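Side-chain contacts in LD10117p (Drosophila melanogaster, PDB 5HJQ), which acts as a GTPase-activating protein for Rab35 in synaptic vesicle protein recycling and binds phosphoinositides through its TBC domain: residues Gly133-Met138 against Ala177-Asn182; Val139-Gly144 against Leu184-Pro189. One frame throughout, in Å; residues are numbered along the deposited sequence.

Contact 1 of 2, residues Gly133-Met138 against Ala177-Asn182; sequences GFYWEM and ADRIVN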
loop_
_atom_site.group_PDB
_atom_site.type_symbol
_atom_site.label_atom_id
_atom_site.label_comp_id
_atom_site.label_asym_id
_atom_site.label_seq_id
_atom_site.Cartn_x
_atom_site.Cartn_y
_atom_site.Cartn_z
ATOM N N GLY A 133 -25.891 8.271 -2.037
ATOM C CA GLY A 133 -25.988 7.676 -0.717
ATOM C C GLY A 133 -25.918 6.162 -0.777
ATOM O O GLY A 133 -26.329 5.473 0.159
ATOM N N PHE A 134 -25.379 5.656 -1.884
ATOM C CA PHE A 134 -25.320 4.222 -2.167
ATOM C C PHE A 134 -24.709 3.407 -1.031
ATOM O O PHE A 134 -25.175 2.307 -0.733
ATOM C CB PHE A 134 -24.533 3.979 -3.457
ATOM C CG PHE A 134 -24.591 2.564 -3.946
ATOM C CD1 PHE A 134 -25.764 2.047 -4.470
ATOM C CD2 PHE A 134 -23.470 1.751 -3.895
ATOM C CE1 PHE A 134 -25.822 0.744 -4.924
ATOM C CE2 PHE A 134 -23.520 0.447 -4.351
ATOM C CZ PHE A 134 -24.697 -0.058 -4.866
ATOM N N TYR A 135 -23.675 3.954 -0.399
ATOM C CA TYR A 135 -23.000 3.272 0.701
ATOM C C TYR A 135 -23.957 2.883 1.822
ATOM O O TYR A 135 -24.004 1.728 2.239
ATOM C CB TYR A 135 -21.884 4.146 1.274
ATOM C CG TYR A 135 -21.163 3.500 2.435
ATOM C CD1 TYR A 135 -20.483 2.300 2.270
ATOM C CD2 TYR A 135 -21.172 4.079 3.699
ATOM C CE1 TYR A 135 -19.824 1.696 3.325
ATOM C CE2 TYR A 135 -20.512 3.481 4.764
ATOM C CZ TYR A 135 -19.840 2.287 4.568
ATOM O OH TYR A 135 -19.182 1.676 5.613
ATOM N N TRP A 136 -24.723 3.855 2.301
ATOM C CA TRP A 136 -25.594 3.641 3.450
ATOM C C TRP A 136 -26.741 2.688 3.137
ATOM O O TRP A 136 -27.250 2.008 4.027
ATOM C CB TRP A 136 -26.119 4.982 3.954
ATOM C CG TRP A 136 -24.996 5.854 4.392
ATOM C CD1 TRP A 136 -24.541 6.984 3.779
ATOM C CD2 TRP A 136 -24.142 5.635 5.520
ATOM N NE1 TRP A 136 -23.467 7.495 4.469
ATOM C CE2 TRP A 136 -23.204 6.685 5.541
ATOM C CE3 TRP A 136 -24.088 4.659 6.519
ATOM C CZ2 TRP A 136 -22.223 6.785 6.525
ATOM C CZ3 TRP A 136 -23.115 4.761 7.494
ATOM C CH2 TRP A 136 -22.197 5.818 7.492
ATOM N N GLU A 137 -27.136 2.630 1.870
ATOM C CA GLU A 137 -28.072 1.607 1.429
ATOM C C GLU A 137 -27.472 0.227 1.676
ATOM O O GLU A 137 -28.117 -0.652 2.249
ATOM C CB GLU A 137 -28.412 1.779 -0.049
ATOM C CG GLU A 137 -29.445 0.788 -0.552
ATOM C CD GLU A 137 -30.759 0.893 0.201
ATOM O OE1 GLU A 137 -31.236 2.031 0.414
ATOM O OE2 GLU A 137 -31.305 -0.163 0.590
ATOM N N MET A 138 -26.226 0.052 1.240
ATOM C CA MET A 138 -25.491 -1.189 1.459
ATOM C C MET A 138 -25.343 -1.485 2.948
ATOM O O MET A 138 -25.550 -2.616 3.388
ATOM C CB MET A 138 -24.111 -1.118 0.805
ATOM C CG MET A 138 -24.123 -0.889 -0.700
ATOM S SD MET A 138 -24.726 -2.313 -1.626
ATOM C CE MET A 138 -26.420 -1.818 -1.931
ATOM N N ALA A 177 -13.832 0.686 9.881
ATOM C CA ALA A 177 -13.091 -0.099 8.899
ATOM C C ALA A 177 -13.747 -1.459 8.701
ATOM O O ALA A 177 -13.960 -1.897 7.570
ATOM C CB ALA A 177 -11.645 -0.265 9.334
ATOM N N ASP A 178 -14.079 -2.110 9.812
ATOM C CA ASP A 178 -14.751 -3.403 9.782
ATOM C C ASP A 178 -16.067 -3.332 9.021
ATOM O O ASP A 178 -16.436 -4.274 8.319
ATOM C CB ASP A 178 -15.000 -3.916 11.202
ATOM C CG ASP A 178 -13.718 -4.134 11.978
ATOM O OD1 ASP A 178 -12.678 -4.411 11.343
ATOM O OD2 ASP A 178 -13.750 -4.034 13.225
ATOM N N ARG A 179 -16.773 -2.214 9.159
ATOM C CA ARG A 179 -18.038 -2.036 8.461
ATOM C C ARG A 179 -17.821 -1.858 6.962
ATOM O O ARG A 179 -18.577 -2.394 6.153
ATOM C CB ARG A 179 -18.812 -0.841 9.026
ATOM C CG ARG A 179 -20.118 -0.568 8.297
ATOM C CD ARG A 179 -21.118 0.165 9.179
ATOM N NE ARG A 179 -20.701 1.529 9.490
ATOM C CZ ARG A 179 -21.380 2.350 10.283
ATOM N NH1 ARG A 179 -22.508 1.943 10.847
ATOM N NH2 ARG A 179 -20.934 3.577 10.513
ATOM N N ILE A 180 -16.789 -1.105 6.596
ATOM C CA ILE A 180 -16.501 -0.849 5.188
ATOM C C ILE A 180 -16.146 -2.133 4.436
ATOM O O ILE A 180 -16.677 -2.390 3.354
ATOM C CB ILE A 180 -15.352 0.162 5.017
ATOM C CG1 ILE A 180 -15.752 1.529 5.571
ATOM C CG2 ILE A 180 -14.979 0.294 3.549
ATOM C CD1 ILE A 180 -14.742 2.620 5.267
ATOM N N VAL A 181 -15.255 -2.938 5.008
ATOM C CA VAL A 181 -14.820 -4.167 4.347
ATOM C C VAL A 181 -15.963 -5.180 4.271
ATOM O O VAL A 181 -16.021 -5.989 3.344
ATOM C CB VAL A 181 -13.600 -4.805 5.054
ATOM C CG1 VAL A 181 -12.413 -3.858 5.022
ATOM C CG2 VAL A 181 -13.936 -5.187 6.487
ATOM N N ASN A 182 -16.876 -5.125 5.237
ATOM C CA ASN A 182 -18.070 -5.961 5.201
ATOM C C ASN A 182 -18.956 -5.576 4.030
ATOM O O ASN A 182 -19.457 -6.437 3.307
ATOM C CB ASN A 182 -18.854 -5.851 6.509
ATOM C CG ASN A 182 -18.470 -6.924 7.512
ATOM O OD1 ASN A 182 -19.173 -7.922 7.670
ATOM N ND2 ASN A 182 -17.351 -6.722 8.196
#
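Tyr-135 meets helix 171-187 with its phenol oxygen: OH lies 3.4 Å from CG1 of Ile-180 and 3.6 Å from CG of Arg-179, so it rests on aliphatic carbons of two successive residues. The extended first torsion of Tyr-135 (chi1 179°) carries the ring toward helix 171-187, at about a right angle to both partners. Its polar bond goes elsewhere, to OE2 of Glu-210, the carboxylate oxygen that also forms a salt bridge with NE of Arg-179. In the all-helical TBC domain, helices 134-143 and 171-187 cross here, their local axes 90° apart and 11.1 Å at closest approach, and Glu-210 comes from the start of helix 210-221. Arg-179 bends at its third torsion (chi3 68°), which turns the guanidinium up to the indole of Trp-136. CZ3 of Trp-136 sits over one guanidinium face, 3.9 Å from NH2 of Arg-179, while NH2 lies at the indole edge; the planes stand nearly perpendicular. Were Arg-179 replaced, an alanine here would be likely to leave Glu-210 without its cationic mate and to open a gap beside the phenol oxygen and the indole edge. One face of the indole is taken by CD2 of Tyr-135, over its centre.

Contact 2 of 2, residues Val139-Gly144 against Leu184-Pro189; sequences VHQVFG and LGYDCP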
loop_
_atom_site.group_PDB
_atom_site.type_symbol
_atom_site.label_atom_id
_atom_site.label_comp_id
_atom_site.label_asym_id
_atom_site.label_seq_id
_atom_site.Cartn_x
_atom_site.Cartn_y
_atom_site.Cartn_z
ATOM N N VAL A 139 -24.977 -0.459 3.712
ATOM C CA VAL A 139 -24.848 -0.572 5.163
ATOM C C VAL A 139 -26.127 -1.112 5.785
ATOM O O VAL A 139 -26.091 -1.969 6.669
ATOM C CB VAL A 139 -24.509 0.789 5.806
ATOM C CG1 VAL A 139 -24.553 0.697 7.328
ATOM C CG2 VAL A 139 -23.147 1.270 5.335
ATOM N N HIS A 140 -27.259 -0.609 5.305
ATOM C CA HIS A 140 -28.553 -1.019 5.824
ATOM C C HIS A 140 -28.840 -2.477 5.484
ATOM O O HIS A 140 -29.168 -3.271 6.361
ATOM C CB HIS A 140 -29.662 -0.121 5.274
ATOM C CG HIS A 140 -30.712 0.227 6.282
ATOM N ND1 HIS A 140 -30.535 1.212 7.231
ATOM C CD2 HIS A 140 -31.950 -0.279 6.493
ATOM C CE1 HIS A 140 -31.618 1.300 7.979
ATOM N NE2 HIS A 140 -32.494 0.407 7.553
ATOM N N GLN A 141 -28.709 -2.820 4.205
ATOM C CA GLN A 141 -29.005 -4.170 3.732
ATOM C C GLN A 141 -28.211 -5.241 4.478
ATOM O O GLN A 141 -28.713 -6.339 4.723
ATOM C CB GLN A 141 -28.736 -4.277 2.229
ATOM C CG GLN A 141 -29.606 -3.366 1.374
ATOM C CD GLN A 141 -29.465 -3.650 -0.109
ATOM O OE1 GLN A 141 -28.787 -4.596 -0.511
ATOM N NE2 GLN A 141 -30.104 -2.827 -0.934
ATOM N N VAL A 142 -26.976 -4.917 4.851
ATOM C CA VAL A 142 -26.131 -5.864 5.567
ATOM C C VAL A 142 -26.474 -5.926 7.052
ATOM O O VAL A 142 -26.756 -6.999 7.588
ATOM C CB VAL A 142 -24.633 -5.515 5.423
ATOM C CG1 VAL A 142 -23.786 -6.466 6.259
ATOM C CG2 VAL A 142 -24.210 -5.569 3.965
ATOM N N PHE A 143 -26.454 -4.772 7.710
ATOM C CA PHE A 143 -26.549 -4.733 9.164
ATOM C C PHE A 143 -27.955 -4.438 9.682
ATOM O O PHE A 143 -28.244 -4.655 10.859
ATOM C CB PHE A 143 -25.561 -3.703 9.716
ATOM C CG PHE A 143 -24.122 -4.067 9.482
ATOM C CD1 PHE A 143 -23.459 -4.917 10.353
ATOM C CD2 PHE A 143 -23.434 -3.568 8.387
ATOM C CE1 PHE A 143 -22.137 -5.259 10.140
ATOM C CE2 PHE A 143 -22.111 -3.906 8.169
ATOM C CZ PHE A 143 -21.463 -4.755 9.044
ATOM N N GLY A 144 -28.828 -3.945 8.810
ATOM C CA GLY A 144 -30.201 -3.666 9.197
ATOM C C GLY A 144 -30.363 -2.332 9.897
ATOM O O GLY A 144 -31.455 -1.987 10.352
ATOM N N LEU A 184 -17.970 -3.905 1.312
ATOM C CA LEU A 184 -17.230 -4.236 0.099
ATOM C C LEU A 184 -17.381 -5.710 -0.248
ATOM O O LEU A 184 -17.682 -6.052 -1.391
ATOM C CB LEU A 184 -15.754 -3.873 0.255
ATOM C CG LEU A 184 -15.475 -2.385 0.032
ATOM C CD1 LEU A 184 -14.021 -2.044 0.296
ATOM C CD2 LEU A 184 -15.872 -1.982 -1.380
ATOM N N GLY A 185 -17.195 -6.574 0.747
ATOM C CA GLY A 185 -17.373 -8.004 0.565
ATOM C C GLY A 185 -18.780 -8.352 0.115
ATOM O O GLY A 185 -18.990 -9.320 -0.618
ATOM N N TYR A 186 -19.745 -7.548 0.547
ATOM C CA TYR A 186 -21.146 -7.759 0.199
ATOM C C TYR A 186 -21.466 -7.319 -1.228
ATOM O O TYR A 186 -22.238 -7.975 -1.928
ATOM C CB TYR A 186 -22.046 -7.012 1.185
ATOM C CG TYR A 186 -23.515 -7.011 0.819
ATOM C CD1 TYR A 186 -24.251 -8.191 0.803
ATOM C CD2 TYR A 186 -24.170 -5.823 0.510
ATOM C CE1 TYR A 186 -25.600 -8.186 0.479
ATOM C CE2 TYR A 186 -25.518 -5.807 0.189
ATOM C CZ TYR A 186 -26.227 -6.990 0.174
ATOM O OH TYR A 186 -27.566 -6.985 -0.149
ATOM N N ASP A 187 -20.874 -6.208 -1.656
ATOM C CA ASP A 187 -21.167 -5.647 -2.972
ATOM C C ASP A 187 -20.204 -6.166 -4.040
ATOM O O ASP A 187 -20.520 -6.152 -5.231
ATOM C CB ASP A 187 -21.116 -4.118 -2.924
ATOM C CG ASP A 187 -21.797 -3.475 -4.114
ATOM O OD1 ASP A 187 -22.916 -3.906 -4.466
ATOM O OD2 ASP A 187 -21.213 -2.541 -4.703
ATOM N N CYS A 188 -19.030 -6.620 -3.610
ATOM C CA CYS A 188 -18.023 -7.145 -4.530
ATOM C C CYS A 188 -17.707 -8.606 -4.209
ATOM O O CYS A 188 -16.689 -8.907 -3.584
ATOM C CB CYS A 188 -16.748 -6.302 -4.466
ATOM S SG CYS A 188 -17.023 -4.516 -4.629
ATOM N N PRO A 189 -18.588 -9.522 -4.639
ATOM C CA PRO A 189 -18.480 -10.939 -4.275
ATOM C C PRO A 189 -17.286 -11.642 -4.917
ATOM O O PRO A 189 -16.922 -12.732 -4.479
ATOM C CB PRO A 189 -19.796 -11.528 -4.788
ATOM C CG PRO A 189 -20.172 -10.649 -5.927
ATOM C CD PRO A 189 -19.729 -9.267 -5.534
#
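The hydroxyl of Tyr-186 donates a short hydrogen bond of 2.7 Å from OH to OE1 of Gln-141, and this is the polar link between the C-terminal turns of helices 134-143 and 171-187. The donor lies in the carbonyl plane of the amide, with a C=O...donor angle of 152°. Seen from the tyrosine, OE1 sits at the ring edge, near the ring plane, whereas the amide itself is turned 82° from that plane. The side chain of Gln-141 is extended beyond CG, and at its far end NE2 donates to OE2 of Glu-137, one helical turn earlier. The orientation of the amide is consistent with both bonds, which would restrain its rotation.

Further back along the tyrosine, Val-142 takes over. Its CG2 methyl lies over one face of the ring, 3.5 Å from CD2 of Tyr-186, in a CH-pi contact displaced toward the rim. CG of Tyr-186 stands anti to the backbone N (chi1 172°), which sends the ring across to helix 134-143, where it also touches Met-138. The side chains of Val-142 and Tyr-186 slide past each other in opposite directions. This is a helix-to-helix contact at the surface of the TBC domain, away from the inositol phosphate pocket. Because one methyl packs on the ring face while OE1 of the amide accepts from the hydroxyl at the ring edge, the tyrosine is probably restrained in position and in ring rotation, and a neutral hydrogen bond, instead of a charge pair, joins the helix ends.

How the contacts relate
Along the chain, segments 133-138 and 139-144 follow each other directly on helix 134-143 and its flanks; 177-182 and 184-189 lie on helix 171-187 and the loop that follows. Contact 1 closes a loop with 38 residues between its segments and contact 2 one with 39, and since their segments alternate the two loops cross. Their centres are about 6 Å apart. Phe-143 bridges them by packing on Arg-179 and Asn-182, as does Asp-187 by lying against Phe-134 and Met-138. Contact 1 is the buried part, backed by helix 210-221, and contact 2 continues the same helix pair out to the surface of the TBC domain.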